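Local coordinates for C-domain type II peptide synthetase (Streptomyces globisporus, PDB 4ZNM), which is a type II peptide synthetase protein of the condensation-domain family, probably a stand-alone member with the CoA-acyltransferase-like fold, at residues L63-G68 / A177-N182; D171-Y176 / L388-I393; D69-V72 / A76-T79. All coordinates share one frame; numbering follows the deposited sequence.

Contact 1 of 3, residues L63-G68 / A177-N182. With NA (sodium ion), chain D.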
loop_
_atom_site.group_PDB
_atom_site.type_symbol
_atom_site.label_atom_id
_atom_site.label_comp_id
_atom_site.label_asym_id
_atom_site.label_seq_id
_atom_site.Cartn_x
_atom_site.Cartn_y
_atom_site.Cartn_z
ATOM N N LEU A 63 -21.014 7.078 -16.417
ATOM C CA LEU A 63 -19.885 6.735 -15.570
ATOM C C LEU A 63 -20.171 7.165 -14.134
ATOM O O LEU A 63 -19.821 6.447 -13.196
ATOM C CB LEU A 63 -18.583 7.370 -16.073
ATOM C CG LEU A 63 -17.354 6.976 -15.275
ATOM C CD1 LEU A 63 -17.008 5.502 -15.476
ATOM C CD2 LEU A 63 -16.163 7.820 -15.687
ATOM N N ARG A 64 -20.850 8.297 -13.966
ATOM C CA ARG A 64 -21.195 8.785 -12.645
ATOM C C ARG A 64 -22.187 7.843 -11.980
ATOM O O ARG A 64 -22.050 7.493 -10.798
ATOM C CB ARG A 64 -21.757 10.180 -12.732
ATOM C CG ARG A 64 -22.203 10.732 -11.419
ATOM C CD ARG A 64 -22.510 12.218 -11.564
ATOM N NE ARG A 64 -23.724 12.443 -12.296
ATOM C CZ ARG A 64 -23.808 12.980 -13.520
ATOM N NH1 ARG A 64 -24.989 13.115 -14.095
ATOM N NH2 ARG A 64 -22.733 13.358 -14.190
ATOM N N GLU A 65 -23.187 7.430 -12.731
ATOM C CA GLU A 65 -24.143 6.441 -12.229
ATOM C C GLU A 65 -23.441 5.151 -11.817
ATOM O O GLU A 65 -23.764 4.580 -10.781
ATOM C CB GLU A 65 -25.204 6.127 -13.279
ATOM C CG GLU A 65 -26.235 7.215 -13.521
ATOM C CD GLU A 65 -27.100 6.954 -14.771
ATOM O OE1 GLU A 65 -26.707 6.131 -15.634
ATOM O OE2 GLU A 65 -28.173 7.584 -14.884
ATOM N N ALA A 66 -22.487 4.694 -12.620
ATOM C CA ALA A 66 -21.746 3.487 -12.302
ATOM C C ALA A 66 -20.989 3.635 -10.987
ATOM O O ALA A 66 -20.848 2.689 -10.233
ATOM C CB ALA A 66 -20.787 3.143 -13.445
ATOM N N LEU A 67 -20.453 4.821 -10.737
ATOM C CA LEU A 67 -19.735 5.072 -9.497
ATOM C C LEU A 67 -20.670 4.953 -8.281
ATOM O O LEU A 67 -20.296 4.374 -7.250
ATOM C CB LEU A 67 -19.075 6.445 -9.531
ATOM C CG LEU A 67 -18.041 6.541 -8.410
ATOM C CD1 LEU A 67 -16.697 6.161 -8.978
ATOM C CD2 LEU A 67 -18.034 7.908 -7.765
ATOM N N GLY A 68 -21.872 5.489 -8.410
ATOM C CA GLY A 68 -22.944 5.221 -7.461
ATOM C C GLY A 68 -23.166 3.721 -7.269
ATOM O O GLY A 68 -23.250 3.240 -6.145
ATOM N N ALA A 177 -20.026 -0.404 -18.506
ATOM C CA ALA A 177 -20.270 -1.071 -19.771
ATOM C C ALA A 177 -21.652 -1.674 -19.790
ATOM O O ALA A 177 -22.348 -1.565 -20.781
ATOM C CB ALA A 177 -19.233 -2.121 -20.028
ATOM N N ALA A 178 -22.077 -2.319 -18.715
ATOM C CA ALA A 178 -23.398 -2.945 -18.771
ATOM C C ALA A 178 -24.490 -1.870 -18.952
ATOM O O ALA A 178 -25.420 -2.053 -19.730
ATOM C CB ALA A 178 -23.665 -3.765 -17.537
ATOM N N ARG A 179 -24.361 -0.742 -18.258
ATOM C CA ARG A 179 -25.321 0.362 -18.405
ATOM C C ARG A 179 -25.364 0.878 -19.820
ATOM O O ARG A 179 -26.434 1.207 -20.323
ATOM C CB ARG A 179 -24.973 1.510 -17.451
ATOM C CG ARG A 179 -25.453 1.279 -16.059
ATOM C CD ARG A 179 -25.143 2.462 -15.154
ATOM N NE ARG A 179 -25.714 2.228 -13.840
ATOM C CZ ARG A 179 -26.967 2.533 -13.520
ATOM N NH1 ARG A 179 -27.757 3.117 -14.401
ATOM N NH2 ARG A 179 -27.419 2.284 -12.304
ATOM N N ARG A 180 -24.203 0.917 -20.477
ATOM C CA ARG A 180 -24.112 1.330 -21.865
ATOM C C ARG A 180 -24.663 0.265 -22.808
ATOM O O ARG A 180 -24.843 0.515 -23.981
ATOM C CB ARG A 180 -22.651 1.646 -22.246
ATOM C CG ARG A 180 -22.023 2.821 -21.534
ATOM C CD ARG A 180 -22.630 4.140 -22.005
ATOM N NE ARG A 180 -22.144 4.488 -23.332
ATOM C CZ ARG A 180 -22.749 5.349 -24.153
ATOM N NH1 ARG A 180 -23.892 5.944 -23.806
ATOM N NH2 ARG A 180 -22.206 5.593 -25.328
ATOM N N GLY A 181 -24.901 -0.942 -22.313
ATOM C CA GLY A 181 -25.378 -2.008 -23.178
ATOM C C GLY A 181 -24.296 -2.683 -24.007
ATOM O O GLY A 181 -24.559 -3.158 -25.111
ATOM N N ASN A 182 -23.084 -2.708 -23.472
ATOM C CA ASN A 182 -21.932 -3.297 -24.140
ATOM C C ASN A 182 -21.643 -4.611 -23.467
ATOM O O ASN A 182 -21.899 -4.758 -22.277
ATOM C CB ASN A 182 -20.706 -2.385 -24.042
ATOM C CG ASN A 182 -20.920 -1.048 -24.719
ATOM O OD1 ASN A 182 -21.610 -0.971 -25.719
ATOM N ND2 ASN A 182 -20.318 0.009 -24.169
HETATM NA NA NA D . -22.411 0.231 -27.577
HETATM O O HOH W 1 -24.696 0.388 -26.712
HETATM O O HOH W 2 -23.480 -1.879 -27.897
#
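A surface charge pair, E65 on helix 60-73 and R179 in the last turn of helix 162-180, lies across the end of the packing between these two helices. A66 itself packs on L172 and Y176; within the two segments the nearest CA atoms are those of A66 and R179, 7.7 Å apart. R179 carries the contact. Its CG lies beside the backbone N (chi1 -81°), and from there the chain runs extended through CD to NE, so the guanidinium is delivered across the gap to helix 60-73. E65 meets it from above and not end-on: its CB lies 3.8 Å above the guanidinium plane of R179, displaced toward the rim, and the two side chains cross at about a right angle. Farther out, E65 OE1 lies 3.4 Å from R179 NH1. Because that oxygen stands well off the guanidinium plane, no N-H is aimed at it and the salt bridge is held by charge alone; the carboxylate and guanidinium planes are 49° apart. The directed pairing of R179 is instead with D69, one helical turn beyond E65, through NE. Just after R179 the helix closes in a Schellman motif. G181 takes a positive phi of 80°, while G181 N bonds back to A178 O at 2.9 Å and N182 N to A177 O at 3.0 Å. The chain then meets a sodium ion, which N182 OD1 binds directly at 2.4 Å. Two further ligands of that ion are waters, one donating to R180 O at 2.7 Å and the other to G181 O. Only 127 Å² is buried between the segments, and R179 is exposed. Together these imply that E65 contributes mainly electrostatic attraction, probably screened by solvent, and that the guanidinium orientation is probably set more by D69.

Contact 2 of 3, residues D171-Y176 / L388-I393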
loop_
_atom_site.group_PDB
_atom_site.type_symbol
_atom_site.label_atom_id
_atom_site.label_comp_id
_atom_site.label_asym_id
_atom_site.label_seq_id
_atom_site.Cartn_x
_atom_site.Cartn_y
_atom_site.Cartn_z
ATOM N N ASP A 171 -14.837 -3.378 -11.226
ATOM C CA ASP A 171 -16.270 -3.358 -11.028
ATOM C C ASP A 171 -16.883 -2.125 -11.699
ATOM O O ASP A 171 -17.925 -2.219 -12.332
ATOM C CB ASP A 171 -16.581 -3.358 -9.545
ATOM C CG ASP A 171 -16.317 -4.720 -8.869
ATOM O OD1 ASP A 171 -15.817 -5.671 -9.535
ATOM O OD2 ASP A 171 -16.626 -4.820 -7.659
ATOM N N LEU A 172 -16.250 -0.975 -11.510
ATOM C CA LEU A 172 -16.774 0.293 -12.028
ATOM C C LEU A 172 -16.931 0.267 -13.532
ATOM O O LEU A 172 -17.978 0.619 -14.060
ATOM C CB LEU A 172 -15.860 1.448 -11.656
ATOM C CG LEU A 172 -16.177 2.782 -12.325
ATOM C CD1 LEU A 172 -17.498 3.282 -11.772
ATOM C CD2 LEU A 172 -15.061 3.770 -12.106
ATOM N N LEU A 173 -15.867 -0.141 -14.220
ATOM C CA LEU A 173 -15.890 -0.135 -15.675
ATOM C C LEU A 173 -16.780 -1.243 -16.243
ATOM O O LEU A 173 -17.363 -1.083 -17.322
ATOM C CB LEU A 173 -14.455 -0.214 -16.199
ATOM C CG LEU A 173 -13.679 1.059 -15.735
ATOM C CD1 LEU A 173 -12.302 1.038 -16.302
ATOM C CD2 LEU A 173 -14.343 2.348 -16.185
ATOM N N ASN A 174 -16.940 -2.329 -15.501
ATOM C CA ASN A 174 -17.893 -3.383 -15.887
ATOM C C ASN A 174 -19.337 -2.895 -15.742
ATOM O O ASN A 174 -20.145 -3.050 -16.644
ATOM C CB ASN A 174 -17.658 -4.620 -15.026
ATOM C CG ASN A 174 -18.667 -5.721 -15.270
ATOM O OD1 ASN A 174 -19.836 -5.616 -14.895
ATOM N ND2 ASN A 174 -18.202 -6.808 -15.864
ATOM N N LEU A 175 -19.658 -2.291 -14.595
ATOM C CA LEU A 175 -21.015 -1.788 -14.372
ATOM C C LEU A 175 -21.347 -0.661 -15.389
ATOM O O LEU A 175 -22.479 -0.544 -15.857
ATOM C CB LEU A 175 -21.166 -1.279 -12.930
ATOM C CG LEU A 175 -21.071 -2.416 -11.892
ATOM C CD1 LEU A 175 -20.943 -1.854 -10.522
ATOM C CD2 LEU A 175 -22.290 -3.395 -11.965
ATOM N N TYR A 176 -20.356 0.168 -15.703
ATOM C CA TYR A 176 -20.501 1.205 -16.728
ATOM C C TYR A 176 -20.829 0.566 -18.089
ATOM O O TYR A 176 -21.811 0.918 -18.738
ATOM C CB TYR A 176 -19.202 2.054 -16.821
ATOM C CG TYR A 176 -19.156 2.944 -18.041
ATOM C CD1 TYR A 176 -19.741 4.200 -18.010
ATOM C CD2 TYR A 176 -18.529 2.545 -19.210
ATOM C CE1 TYR A 176 -19.720 5.020 -19.095
ATOM C CE2 TYR A 176 -18.506 3.365 -20.329
ATOM C CZ TYR A 176 -19.109 4.600 -20.262
ATOM O OH TYR A 176 -19.097 5.431 -21.338
ATOM N N LEU A 388 -14.544 0.202 -23.556
ATOM C CA LEU A 388 -13.422 0.894 -22.915
ATOM C C LEU A 388 -12.236 -0.027 -22.601
ATOM O O LEU A 388 -12.405 -1.094 -22.020
ATOM C CB LEU A 388 -13.859 1.535 -21.629
ATOM C CG LEU A 388 -14.421 2.929 -21.675
ATOM C CD1 LEU A 388 -14.714 3.290 -20.240
ATOM C CD2 LEU A 388 -13.455 3.938 -22.334
ATOM N N THR A 389 -11.053 0.410 -23.017
ATOM C CA THR A 389 -9.779 -0.161 -22.590
ATOM C C THR A 389 -9.207 0.661 -21.413
ATOM O O THR A 389 -9.261 1.883 -21.421
ATOM C CB THR A 389 -8.793 -0.171 -23.772
ATOM O OG1 THR A 389 -9.266 -1.066 -24.792
ATOM C CG2 THR A 389 -7.369 -0.561 -23.320
ATOM N N TYR A 390 -8.693 0.004 -20.390
ATOM C CA TYR A 390 -8.164 0.707 -19.238
ATOM C C TYR A 390 -6.867 0.039 -18.774
ATOM O O TYR A 390 -6.731 -1.185 -18.780
ATOM C CB TYR A 390 -9.195 0.787 -18.101
ATOM C CG TYR A 390 -9.684 -0.527 -17.537
ATOM C CD1 TYR A 390 -9.255 -0.982 -16.283
ATOM C CD2 TYR A 390 -10.599 -1.302 -18.240
ATOM C CE1 TYR A 390 -9.716 -2.194 -15.751
ATOM C CE2 TYR A 390 -11.070 -2.498 -17.733
ATOM C CZ TYR A 390 -10.620 -2.947 -16.492
ATOM O OH TYR A 390 -11.112 -4.126 -15.991
ATOM N N SER A 391 -5.921 0.880 -18.378
ATOM C CA SER A 391 -4.568 0.477 -18.054
ATOM C C SER A 391 -4.135 1.233 -16.812
ATOM O O SER A 391 -4.136 2.452 -16.809
ATOM C CB SER A 391 -3.667 0.790 -19.254
ATOM O OG SER A 391 -2.551 -0.052 -19.308
ATOM N N LYS A 392 -3.780 0.516 -15.760
ATOM C CA LYS A 392 -3.328 1.140 -14.527
ATOM C C LYS A 392 -2.056 1.945 -14.797
ATOM O O LYS A 392 -1.163 1.467 -15.473
ATOM C CB LYS A 392 -3.091 0.066 -13.455
ATOM C CG LYS A 392 -2.701 0.593 -12.060
ATOM C CD LYS A 392 -3.906 1.159 -11.349
ATOM C CE LYS A 392 -3.542 1.956 -10.121
ATOM N NZ LYS A 392 -2.772 1.189 -9.172
ATOM N N ILE A 393 -1.980 3.162 -14.262
ATOM C CA ILE A 393 -0.783 3.987 -14.386
ATOM C C ILE A 393 0.074 3.704 -13.136
ATOM O O ILE A 393 -0.215 4.180 -12.048
ATOM C CB ILE A 393 -1.103 5.511 -14.522
ATOM C CG1 ILE A 393 -1.791 5.831 -15.853
ATOM C CG2 ILE A 393 0.179 6.354 -14.410
ATOM C CD1 ILE A 393 -2.329 7.263 -15.944
#
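Two tyrosine rings, Y390 from the strand and Y176 from the helix, receive methyl groups across this contact in different ways. L173 CD1 lies over one face of the Y390 ring, 3.6 Å from the centroid and 24° off the ring normal, which qualifies as a CH-pi interaction. It is offset toward the attached side of the ring, since its nearest atom is Y390 CG at 3.3 Å, a tight approach for two carbons. The two side chains slide past each other in opposite directions. The ring is presented because Y390 CG stands between the backbone N and carbonyl carbon (chi1 61°), a crowded position that turns the ring across the end of L173. At the Y176 ring the approach is oblique: L388 CD1 comes to 3.8 Å from CE2, with the leucine crossing the tyrosine at about a right angle. The hydroxyl of that tyrosine is held beyond the contact by the backbone N of D59. L173 joins the two halves, sending CD1 to Y390 and CD2 to L388 CD1, 4.2 Å away. No hydrogen bond passes between the segments, and all four residues are buried, so the cohesion here is apolar. Helix and strand run almost exactly antiparallel: the axes of helix segment 171-176 and strand 388-392 lie at 175° and approach to 10.3 Å. Strand 388-392 lies between strands 47-55 and 383-385 in the mixed sheet, with T389 and S391 hydrogen-bonded to the former and Y390 to the latter. L173 accordingly also touches L54 and A385 on those neighbours, and helix 162-180 packs on the sheet through it, while L172 and Y176 meet A66 of helix 60-73.

Contact 3 of 3, residues D69-V72 / A76-T79; sequences DVVV and ALRT
V71, in the closing turns of helix 60-73, and L77, in the short 3-10 segment that follows, bring their CA atoms within 5.6 Å, so the chain has folded back on the end of its own helix. R78 makes the polar part of this return. Its chain departs from an extended course at chi3 (-95°), and that bend turns the guanidinium toward the helix end, where its edge meets two consecutive backbone carbonyls. R78 NE donates to V71 O at 2.9 Å with an N-H...O angle of 148°, the oxygen lying practically in the guanidinium plane. R78 NH2 donates to V72 O, also at 2.9 Å and 145°, but this oxygen is tilted from the plane. Both donors stand somewhat off the planes of their carbonyl groups. The remaining terminal nitrogen, NH1, turns to L93 O. Nearer the backbone, the aliphatic part of R78 crosses V71 at a slant, R78 CG lying 3.4 Å from V71 CG1. L77 approaches V71 from a direction roughly at right angles to R78, with CD1 at 3.7 Å from V70 O and more loosely, at 4.4 Å, from V71 CG2; its side chain also reaches L137 and I168. A cationic group bound to carbonyls of the last helical turn matches the negative end of the helix dipole, so the two bonds probably gain electrostatically. R78 has three carbonyl oxygens as acceptors, which should restrict its rotation, and it links the end of helix 60-73 to the chain after strand 87-92.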
loop_
_atom_site.group_PDB
_atom_site.type_symbol
_atom_site.label_atom_id
_atom_site.label_comp_id
_atom_site.label_asym_id
_atom_site.label_seq_id
_atom_site.Cartn_x
_atom_site.Cartn_y
_atom_site.Cartn_z
ATOM N N ASP A 69 -23.182 2.981 -8.368
ATOM C CA ASP A 69 -23.429 1.522 -8.347
ATOM C C ASP A 69 -22.358 0.802 -7.526
ATOM O O ASP A 69 -22.655 -0.133 -6.776
ATOM C CB ASP A 69 -23.414 0.918 -9.762
ATOM C CG ASP A 69 -24.597 1.338 -10.618
ATOM O OD1 ASP A 69 -25.593 1.829 -10.051
ATOM O OD2 ASP A 69 -24.540 1.143 -11.873
ATOM N N VAL A 70 -21.112 1.250 -7.671
ATOM C CA VAL A 70 -19.987 0.546 -7.076
ATOM C C VAL A 70 -19.906 0.836 -5.581
ATOM O O VAL A 70 -19.359 0.032 -4.822
ATOM C CB VAL A 70 -18.653 0.884 -7.796
ATOM C CG1 VAL A 70 -18.075 2.238 -7.371
ATOM C CG2 VAL A 70 -17.624 -0.209 -7.523
ATOM N N VAL A 71 -20.480 1.958 -5.152
ATOM C CA VAL A 71 -20.574 2.270 -3.736
ATOM C C VAL A 71 -21.720 1.473 -3.109
ATOM O O VAL A 71 -21.591 0.983 -1.986
ATOM C CB VAL A 71 -20.765 3.773 -3.509
ATOM C CG1 VAL A 71 -21.120 4.049 -2.047
ATOM C CG2 VAL A 71 -19.457 4.515 -3.892
ATOM N N VAL A 72 -22.826 1.316 -3.835
ATOM C CA VAL A 72 -23.921 0.501 -3.328
ATOM C C VAL A 72 -23.424 -0.937 -3.196
ATOM O O VAL A 72 -23.755 -1.621 -2.248
ATOM C CB VAL A 72 -25.136 0.558 -4.207
ATOM C CG1 VAL A 72 -26.126 -0.522 -3.814
ATOM C CG2 VAL A 72 -25.785 1.960 -4.163
ATOM N N ALA A 76 -17.976 -1.634 2.493
ATOM C CA ALA A 76 -16.814 -0.953 3.034
ATOM C C ALA A 76 -16.764 0.493 2.543
ATOM O O ALA A 76 -16.226 1.341 3.233
ATOM C CB ALA A 76 -15.534 -1.672 2.662
ATOM N N LEU A 77 -17.319 0.765 1.357
ATOM C CA LEU A 77 -17.246 2.111 0.771
ATOM C C LEU A 77 -18.321 3.051 1.312
ATOM O O LEU A 77 -18.411 4.199 0.880
ATOM C CB LEU A 77 -17.391 2.065 -0.762
ATOM C CG LEU A 77 -16.261 1.350 -1.526
ATOM C CD1 LEU A 77 -16.485 1.413 -3.018
ATOM C CD2 LEU A 77 -14.935 1.943 -1.183
ATOM N N ARG A 78 -19.132 2.525 2.220
ATOM C CA ARG A 78 -20.226 3.225 2.869
ATOM C C ARG A 78 -20.116 3.045 4.376
ATOM O O ARG A 78 -21.075 3.309 5.090
ATOM C CB ARG A 78 -21.593 2.670 2.420
ATOM C CG ARG A 78 -21.849 2.733 1.023
ATOM C CD ARG A 78 -23.222 2.217 0.745
ATOM N NE ARG A 78 -23.326 0.812 0.366
ATOM C CZ ARG A 78 -24.069 -0.078 1.019
ATOM N NH1 ARG A 78 -24.690 0.249 2.142
ATOM N NH2 ARG A 78 -24.169 -1.320 0.566
ATOM N N THR A 79 -18.974 2.560 4.859
ATOM C CA THR A 79 -18.778 2.358 6.304
ATOM C C THR A 79 -17.940 3.481 6.910
ATOM O O THR A 79 -16.721 3.465 6.870
ATOM C CB THR A 79 -18.135 0.996 6.603
ATOM O OG1 THR A 79 -18.935 -0.036 6.006
ATOM C CG2 THR A 79 -18.095 0.722 8.082
#

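How the contacts relate
All three contacts lie on the same side of the chain's centre. Contacts 1 and 2 share helix 162-180, with centres about 10 Å apart; contacts 1 and 3 share helix 60-73, with centres about 15 Å apart, and contacts 2 and 3 are about 17 Å apart. Along the chain, contact 3 is nested inside the loop closed by contact 1 and closes before contact 2 opens, while the segments of contacts 1 and 2 alternate. L175 CD1 approaching D69 CB at 3.8 Å shows the two helices staying together as far as contact 3. Strand 388-392, helix 162-180, helix 60-73 and the turn after it thus form one continuous packed unit of the condensation domain.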